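Local coordinates for protein arsenate Reductase (Corynebacterium glutamicum, PDB 3T38) that reduces arsenate to arsenite in a thioredoxin-dependent way, using a low molecular weight tyrosine phosphatase fold, and so serves in resistance to arsenic, at residues L67-V72 with D148-A153; S154-T159 with G171-D176. One frame throughout, in Å; residues are numbered along the deposited sequence.

Contact 1 (L67-V72 with D148-A153)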
ATOM      1  N   LEU A  67      -0.630   0.536 -13.734  1.00 27.30           N
ATOM      2  CA  LEU A  67      -1.550  -0.002 -14.749  1.00 29.47           C
ATOM      3  C   LEU A  67      -0.816  -0.601 -15.924  1.00 29.68           C
ATOM      4  O   LEU A  67      -1.202  -1.611 -16.374  1.00 29.05           O
ATOM      5  CB  LEU A  67      -2.546   1.056 -15.216  1.00 28.45           C
ATOM      6  CG  LEU A  67      -3.583   1.406 -14.164  1.00 30.39           C
ATOM      7  CD1 LEU A  67      -4.246   2.793 -14.480  1.00 31.71           C
ATOM      8  CD2 LEU A  67      -4.641   0.293 -14.092  1.00 31.94           C
ATOM      9  N   HIS A  68       0.279   0.032 -16.378  1.00 32.98           N
ATOM     10  CA  HIS A  68       1.118  -0.518 -17.462  1.00 33.89           C
ATOM     11  C   HIS A  68       1.744  -1.837 -17.022  1.00 32.16           C
ATOM     12  O   HIS A  68       1.636  -2.816 -17.732  1.00 31.64           O
ATOM     13  CB  HIS A  68       2.186   0.473 -17.931  1.00 35.73           C
ATOM     14  CG  HIS A  68       3.005  -0.028 -19.095  1.00 41.52           C
ATOM     15  ND1 HIS A  68       2.575   0.057 -20.408  1.00 44.52           N
ATOM     16  CD2 HIS A  68       4.232  -0.618 -19.140  1.00 41.76           C
ATOM     17  CE1 HIS A  68       3.486  -0.476 -21.206  1.00 45.82           C
ATOM     18  NE2 HIS A  68       4.501  -0.893 -20.463  1.00 44.83           N
ATOM     19  N   ALA A  69       2.359  -1.871 -15.832  1.00 30.48           N
ATOM     20  CA  ALA A  69       2.834  -3.123 -15.282  1.00 29.52           C
ATOM     21  C   ALA A  69       1.724  -4.193 -15.324  1.00 30.82           C
ATOM     22  O   ALA A  69       1.958  -5.286 -15.842  1.00 31.70           O
ATOM     23  CB  ALA A  69       3.373  -2.959 -13.875  1.00 28.79           C
ATOM     24  N   LEU A  70       0.523  -3.885 -14.860  1.00 29.94           N
ATOM     25  CA  LEU A  70      -0.550  -4.883 -14.882  1.00 32.09           C
ATOM     26  C   LEU A  70      -0.960  -5.341 -16.294  1.00 34.62           C
ATOM     27  O   LEU A  70      -1.237  -6.514 -16.506  1.00 34.61           O
ATOM     28  CB  LEU A  70      -1.779  -4.368 -14.123  1.00 32.67           C
ATOM     29  CG  LEU A  70      -2.965  -5.321 -13.862  1.00 37.12           C
ATOM     30  CD1 LEU A  70      -2.495  -6.542 -13.007  1.00 36.99           C
ATOM     31  CD2 LEU A  70      -4.092  -4.586 -13.153  1.00 40.00           C
ATOM     32  N   ALA A  71      -1.005  -4.403 -17.232  1.00 35.21           N
ATOM     33  CA  ALA A  71      -1.245  -4.693 -18.651  1.00 37.94           C
ATOM     34  C   ALA A  71      -0.225  -5.712 -19.170  1.00 38.66           C
ATOM     35  O   ALA A  71      -0.559  -6.635 -19.909  1.00 39.19           O
ATOM     36  CB  ALA A  71      -1.135  -3.390 -19.447  1.00 36.86           C
ATOM     37  N   VAL A  72       1.031  -5.518 -18.772  1.00 38.80           N
ATOM     38  CA  VAL A  72       2.132  -6.384 -19.213  1.00 40.60           C
ATOM     39  C   VAL A  72       1.978  -7.760 -18.551  1.00 40.66           C
ATOM     40  O   VAL A  72       1.952  -8.777 -19.218  1.00 41.82           O
ATOM     41  CB  VAL A  72       3.511  -5.742 -18.908  1.00 40.17           C
ATOM     42  CG1 VAL A  72       4.661  -6.750 -19.129  1.00 41.87           C
ATOM     43  CG2 VAL A  72       3.717  -4.521 -19.799  1.00 40.63           C
ATOM     44  N   ASP A 148       1.900  -5.576  -5.990  1.00 25.40           N
ATOM     45  CA  ASP A 148       1.911  -6.878  -6.629  1.00 27.18           C
ATOM     46  C   ASP A 148       1.957  -6.724  -8.133  1.00 26.62           C
ATOM     47  O   ASP A 148       2.638  -7.487  -8.786  1.00 26.98           O
ATOM     48  CB  ASP A 148       0.612  -7.646  -6.264  1.00 29.10           C
ATOM     49  CG  ASP A 148       0.654  -9.104  -6.689  1.00 30.79           C
ATOM     50  OD1 ASP A 148       1.468  -9.858  -6.100  1.00 29.18           O
ATOM     51  OD2 ASP A 148      -0.150  -9.473  -7.561  1.00 26.61           O
ATOM     52  N   ASP A 149       1.246  -5.742  -8.699  1.00 26.80           N
ATOM     53  CA  ASP A 149       1.208  -5.631 -10.163  1.00 27.20           C
ATOM     54  C   ASP A 149       2.643  -5.578 -10.739  1.00 27.39           C
ATOM     55  O   ASP A 149       2.931  -6.235 -11.728  1.00 29.41           O
ATOM     56  CB  ASP A 149       0.421  -4.410 -10.631  1.00 27.04           C
ATOM     57  CG  ASP A 149       0.598  -3.223  -9.716  1.00 27.98           C
ATOM     58  OD1 ASP A 149       1.721  -2.981  -9.133  1.00 23.28           O
ATOM     59  OD2 ASP A 149      -0.430  -2.583  -9.473  1.00 26.07           O
ATOM     60  N   VAL A 150       3.545  -4.818 -10.112  1.00 25.57           N
ATOM     61  CA  VAL A 150       4.901  -4.678 -10.658  1.00 24.15           C
ATOM     62  C   VAL A 150       5.786  -5.902 -10.491  1.00 24.00           C
ATOM     63  O   VAL A 150       6.717  -6.073 -11.278  1.00 23.46           O
ATOM     64  CB  VAL A 150       5.630  -3.369 -10.218  1.00 23.05           C
ATOM     65  CG1 VAL A 150       4.689  -2.166 -10.547  1.00 22.49           C
ATOM     66  CG2 VAL A 150       5.991  -3.399  -8.733  1.00 17.69           C
ATOM     67  N   ILE A 151       5.471  -6.753  -9.509  1.00 23.70           N
ATOM     68  CA  ILE A 151       6.143  -7.992  -9.383  1.00 25.05           C
ATOM     69  C   ILE A 151       5.701  -8.887 -10.517  1.00 26.99           C
ATOM     70  O   ILE A 151       6.531  -9.469 -11.206  1.00 28.97           O
ATOM     71  CB  ILE A 151       5.896  -8.666  -8.019  1.00 26.59           C
ATOM     72  CG1 ILE A 151       6.420  -7.793  -6.843  1.00 21.46           C
ATOM     73  CG2 ILE A 151       6.603 -10.044  -7.984  1.00 24.96           C
ATOM     74  CD1 ILE A 151       5.763  -8.235  -5.427  1.00 21.81           C
ATOM     75  N   ARG A 152       4.400  -8.961 -10.758  1.00 28.78           N
ATOM     76  CA  ARG A 152       3.843  -9.839 -11.825  1.00 30.42           C
ATOM     77  C   ARG A 152       4.374  -9.472 -13.210  1.00 31.15           C
ATOM     78  O   ARG A 152       4.575 -10.338 -14.097  1.00 32.23           O
ATOM     79  CB  ARG A 152       2.342  -9.768 -11.833  1.00 29.81           C
ATOM     80  CG  ARG A 152       1.660 -10.447 -10.643  1.00 34.60           C
ATOM     81  CD  ARG A 152       0.146 -10.502 -10.835  1.00 38.21           C
ATOM     82  NE  ARG A 152      -0.585 -11.114  -9.725  1.00 40.67           N
ATOM     83  CZ  ARG A 152      -1.165 -12.307  -9.797  1.00 45.72           C
ATOM     84  NH1 ARG A 152      -1.083 -13.048 -10.911  1.00 44.28           N
ATOM     85  NH2 ARG A 152      -1.792 -12.784  -8.744  1.00 46.85           N
ATOM     86  N   ALA A 153       4.587  -8.172 -13.410  1.00 29.09           N
ATOM     87  CA  ALA A 153       5.030  -7.737 -14.736  1.00 28.61           C
ATOM     88  C   ALA A 153       6.514  -8.116 -14.904  1.00 27.66           C
ATOM     89  O   ALA A 153       6.958  -8.201 -16.001  1.00 27.90           O
ATOM     90  CB  ALA A 153       4.836  -6.209 -14.866  1.00 27.27           C
TER

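Contact 2 (S154-T159 with G171-D176)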
ATOM      1  N   SER A 154       7.287  -8.236 -13.809  1.00 25.15           N
ATOM      2  CA  SER A 154       8.724  -8.217 -13.887  1.00 25.59           C
ATOM      3  C   SER A 154       9.294  -9.563 -14.437  1.00 27.38           C
ATOM      4  O   SER A 154       8.764 -10.635 -14.124  1.00 28.85           O
ATOM      5  CB  SER A 154       9.297  -7.880 -12.505  1.00 24.17           C
ATOM      6  OG  SER A 154       8.995  -6.533 -12.164  1.00 26.23           O
ATOM      7  N   ASP A 155      10.320  -9.498 -15.283  1.00 27.67           N
ATOM      8  CA  ASP A 155      11.101 -10.708 -15.687  1.00 29.48           C
ATOM      9  C   ASP A 155      12.273 -10.957 -14.706  1.00 28.51           C
ATOM     10  O   ASP A 155      12.724 -12.064 -14.571  1.00 29.78           O
ATOM     11  CB  ASP A 155      11.655 -10.576 -17.113  1.00 29.61           C
ATOM     12  CG  ASP A 155      10.566 -10.356 -18.145  1.00 34.41           C
ATOM     13  OD1 ASP A 155       9.847 -11.324 -18.462  1.00 39.73           O
ATOM     14  OD2 ASP A 155      10.379  -9.214 -18.627  1.00 35.03           O
ATOM     15  N   TYR A 156      12.769  -9.904 -14.051  1.00 27.07           N
ATOM     16  CA  TYR A 156      13.853  -9.982 -13.058  1.00 27.08           C
ATOM     17  C   TYR A 156      13.393  -9.235 -11.816  1.00 26.63           C
ATOM     18  O   TYR A 156      12.907  -8.107 -11.928  1.00 24.95           O
ATOM     19  CB  TYR A 156      15.127  -9.277 -13.561  1.00 26.35           C
ATOM     20  CG  TYR A 156      15.809  -9.953 -14.717  1.00 27.64           C
ATOM     21  CD1 TYR A 156      15.288  -9.832 -16.007  1.00 27.14           C
ATOM     22  CD2 TYR A 156      16.953 -10.763 -14.517  1.00 24.60           C
ATOM     23  CE1 TYR A 156      15.873 -10.473 -17.097  1.00 29.65           C
ATOM     24  CE2 TYR A 156      17.589 -11.430 -15.634  1.00 28.93           C
ATOM     25  CZ  TYR A 156      17.018 -11.279 -16.921  1.00 31.63           C
ATOM     26  OH  TYR A 156      17.575 -11.882 -18.033  1.00 34.14           O
ATOM     27  N   VAL A 157      13.562  -9.825 -10.632  1.00 28.32           N
ATOM     28  CA  VAL A 157      13.195  -9.130  -9.405  1.00 28.46           C
ATOM     29  C   VAL A 157      14.416  -9.191  -8.545  1.00 29.26           C
ATOM     30  O   VAL A 157      14.863 -10.289  -8.215  1.00 30.21           O
ATOM     31  CB  VAL A 157      12.016  -9.843  -8.638  1.00 29.80           C
ATOM     32  CG1 VAL A 157      11.813  -9.221  -7.248  1.00 28.99           C
ATOM     33  CG2 VAL A 157      10.687  -9.871  -9.455  1.00 28.52           C
ATOM     34  N   ILE A 158      14.968  -8.028  -8.194  1.00 29.18           N
ATOM     35  CA  ILE A 158      16.247  -7.970  -7.456  1.00 28.95           C
ATOM     36  C   ILE A 158      16.009  -7.353  -6.115  1.00 29.28           C
ATOM     37  O   ILE A 158      15.607  -6.233  -5.999  1.00 29.93           O
ATOM     38  CB  ILE A 158      17.407  -7.205  -8.201  1.00 28.19           C
ATOM     39  CG1 ILE A 158      17.773  -7.879  -9.529  1.00 30.21           C
ATOM     40  CG2 ILE A 158      18.678  -7.162  -7.390  1.00 25.47           C
ATOM     41  CD1 ILE A 158      16.847  -7.540 -10.662  1.00 27.76           C
ATOM     42  N   THR A 159      16.370  -8.111  -5.126  1.00 30.88           N
ATOM     43  CA  THR A 159      16.172  -7.857  -3.730  1.00 33.20           C
ATOM     44  C   THR A 159      17.449  -7.295  -3.084  1.00 32.92           C
ATOM     45  O   THR A 159      18.531  -7.780  -3.357  1.00 32.42           O
ATOM     46  CB  THR A 159      15.752  -9.243  -3.117  1.00 34.15           C
ATOM     47  OG1 THR A 159      14.327  -9.184  -2.902  1.00 37.39           O
ATOM     48  CG2 THR A 159      16.493  -9.605  -1.901  1.00 36.49           C
ATOM     49  N   GLY A 171       8.250 -18.124 -13.432  1.00 43.66           N
ATOM     50  CA  GLY A 171       8.394 -17.484 -14.743  1.00 42.54           C
ATOM     51  C   GLY A 171       9.347 -16.305 -14.678  1.00 40.48           C
ATOM     52  O   GLY A 171       9.365 -15.471 -15.588  1.00 40.85           O
ATOM     53  N   LYS A 172      10.145 -16.226 -13.603  1.00 38.96           N
ATOM     54  CA  LYS A 172      10.915 -15.042 -13.291  1.00 36.20           C
ATOM     55  C   LYS A 172      12.291 -15.346 -12.679  1.00 36.94           C
ATOM     56  O   LYS A 172      12.438 -16.318 -11.938  1.00 36.76           O
ATOM     57  CB  LYS A 172      10.148 -14.184 -12.268  1.00 34.46           C
ATOM     58  CG  LYS A 172       8.770 -13.728 -12.679  1.00 34.28           C
ATOM     59  CD  LYS A 172       8.097 -12.825 -11.624  1.00 29.98           C
ATOM     60  CE  LYS A 172       6.567 -12.710 -11.987  1.00 29.62           C
ATOM     61  NZ  LYS A 172       6.486 -12.052 -13.292  1.00 28.78           N
ATOM     62  N   HIS A 173      13.246 -14.436 -12.912  1.00 36.18           N
ATOM     63  CA  HIS A 173      14.568 -14.451 -12.236  1.00 37.90           C
ATOM     64  C   HIS A 173      14.587 -13.660 -10.935  1.00 35.40           C
ATOM     65  O   HIS A 173      14.554 -12.459 -10.943  1.00 34.83           O
ATOM     66  CB  HIS A 173      15.708 -14.018 -13.210  1.00 37.24           C
ATOM     67  CG  HIS A 173      15.644 -14.750 -14.504  1.00 42.17           C
ATOM     68  ND1 HIS A 173      15.961 -16.084 -14.607  1.00 45.56           N
ATOM     69  CD2 HIS A 173      15.188 -14.376 -15.727  1.00 45.58           C
ATOM     70  CE1 HIS A 173      15.739 -16.496 -15.843  1.00 47.91           C
ATOM     71  NE2 HIS A 173      15.273 -15.477 -16.544  1.00 48.90           N
ATOM     72  N   TYR A 174      14.590 -14.359  -9.822  1.00 36.80           N
ATOM     73  CA  TYR A 174      14.793 -13.743  -8.519  1.00 36.35           C
ATOM     74  C   TYR A 174      16.297 -13.747  -8.154  1.00 37.02           C
ATOM     75  O   TYR A 174      16.939 -14.796  -8.029  1.00 39.28           O
ATOM     76  CB  TYR A 174      13.938 -14.453  -7.455  1.00 36.38           C
ATOM     77  CG  TYR A 174      12.462 -14.147  -7.574  1.00 36.53           C
ATOM     78  CD1 TYR A 174      11.633 -14.850  -8.452  1.00 38.07           C
ATOM     79  CD2 TYR A 174      11.895 -13.139  -6.805  1.00 37.45           C
ATOM     80  CE1 TYR A 174      10.258 -14.548  -8.544  1.00 38.90           C
ATOM     81  CE2 TYR A 174      10.540 -12.839  -6.876  1.00 35.91           C
ATOM     82  CZ  TYR A 174       9.735 -13.540  -7.761  1.00 38.71           C
ATOM     83  OH  TYR A 174       8.402 -13.199  -7.811  1.00 42.08           O
ATOM     84  N   LEU A 175      16.820 -12.550  -7.995  1.00 36.39           N
ATOM     85  CA  LEU A 175      18.202 -12.303  -7.646  1.00 38.23           C
ATOM     86  C   LEU A 175      18.208 -11.602  -6.269  1.00 37.17           C
ATOM     87  O   LEU A 175      17.334 -10.761  -5.996  1.00 35.91           O
ATOM     88  CB  LEU A 175      18.862 -11.400  -8.733  1.00 38.22           C
ATOM     89  CG  LEU A 175      19.604 -11.876 -10.021  1.00 42.61           C
ATOM     90  CD1 LEU A 175      19.209 -13.239 -10.621  1.00 45.49           C
ATOM     91  CD2 LEU A 175      19.661 -10.795 -11.121  1.00 41.72           C
ATOM     92  N   ASP A 176      19.168 -11.973  -5.419  1.00 37.51           N
ATOM     93  CA  ASP A 176      19.370 -11.388  -4.092  1.00 37.14           C
ATOM     94  C   ASP A 176      20.765 -10.751  -3.984  1.00 36.59           C
ATOM     95  O   ASP A 176      21.770 -11.451  -4.006  1.00 37.19           O
ATOM     96  CB  ASP A 176      19.257 -12.507  -3.029  1.00 40.60           C
ATOM     97  CG  ASP A 176      19.119 -11.967  -1.611  1.00 42.66           C
ATOM     98  OD1 ASP A 176      19.531 -10.837  -1.318  1.00 45.92           O
ATOM     99  OD2 ASP A 176      18.604 -12.694  -0.760  1.00 52.87           O
TER

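Contact 1 (L67-V72 with D148-A153)
A69 sets its methyl group between V150 and A153, with CB 3.7 Å from V150 CG1, turned there by standing anti to its carbonyl carbon (chi1 -53°). The motif is a helix-helix crossing with small residues at the interface. It joins helix 55-73 of the N-terminal helical part to helix 148-153 of the phosphatase fold. The axes of the two short segments approach to 7.7 Å at 41°. Alanine on both sides permits this: the CA atoms of A69 and A153 lie 5.1 Å apart. V72 adds its CB 4.3 Å from A153 CB.

Beside A69, L70 CB lies 4.1 Å from D149 CB. Outside the segments, R66 forms a salt bridge to D149 OD2, Y37 also bonds OD2, and T147 bonds OD1. R66 and Y37 also line the dithiane-diol pocket, so D149 is second shell to that site. Within helix 148-153, R152 NE makes a salt bridge to D148 OD2. NE comes from the syn side of the carboxylate, 20° out of its plane, while OD2 lies near the guanidinium plane. R36 of the second subunit makes another to OD2. The tightest approach across the helices is A153 CB to A69 O, at 3.2 Å.

Contact 2 (S154-T159 with G171-D176)
Y156 to T159 pairs in parallel with H173 to D176, and four backbone hydrogen bonds make the ladder. H173 N bonds D155 O, and V157 N bonds H173 O at 2.8 Å. L175 N then bonds V157 O, and T159 N bonds L175 O. H173, V157 and L175 each use both N and O, and each bonds two residues on the opposite segment, as in a parallel ladder. CA-H...O contacts fill in between, such as Y156 CA to H173 O at 3.3 Å.

One side-chain bond precedes the ladder. K172 NZ meets S154 O at 2.8 Å, in the carbonyl plane. The lysine chain is extended until its last torsion, where a bend (chi4 -63°) turns NZ back to this oxygen. NZ also bonds R152 O, so the lysine joins the carbonyls of R152 and S154.

Side chains pair along both faces. On one, H173 CD2 sits over the Y156 ring, 3.7 Å above its plane and toward the rim. The two rings are inclined at 38°. Next to them I158 CG1 lies 3.8 Å from L175 CB. On the other face, V157 CB packs against Y174 CD2 at 3.8 Å, and T159 CG2 approaches D176 OD1.

Strand 156-159 also bonds strand 83-88, while 173-176 is one of the two outermost strands within the chain. Helix 190-211 packs on Y156 and L175.

Overall arrangement
The contacts follow one another along the chain: contact 1 closes with helix 148-153, and strand 156-159 opens contact 2 just after. Their centres are about 14 Å apart. They touch through K172 and, between I151 CG2 and Y174 OH, by packing. Contact 1 joins the N-terminal helices to the phosphatase fold beside the bound dithiane-diol and near the second subunit. Contact 2 completes one edge of the four-stranded parallel sheet, in the order 111-116, 83-88, 156-159, 173-176. Helix 148-153 thus connects the two: it packs on helix 55-73 and leads through the short loop S154-D155 into strand 156-159.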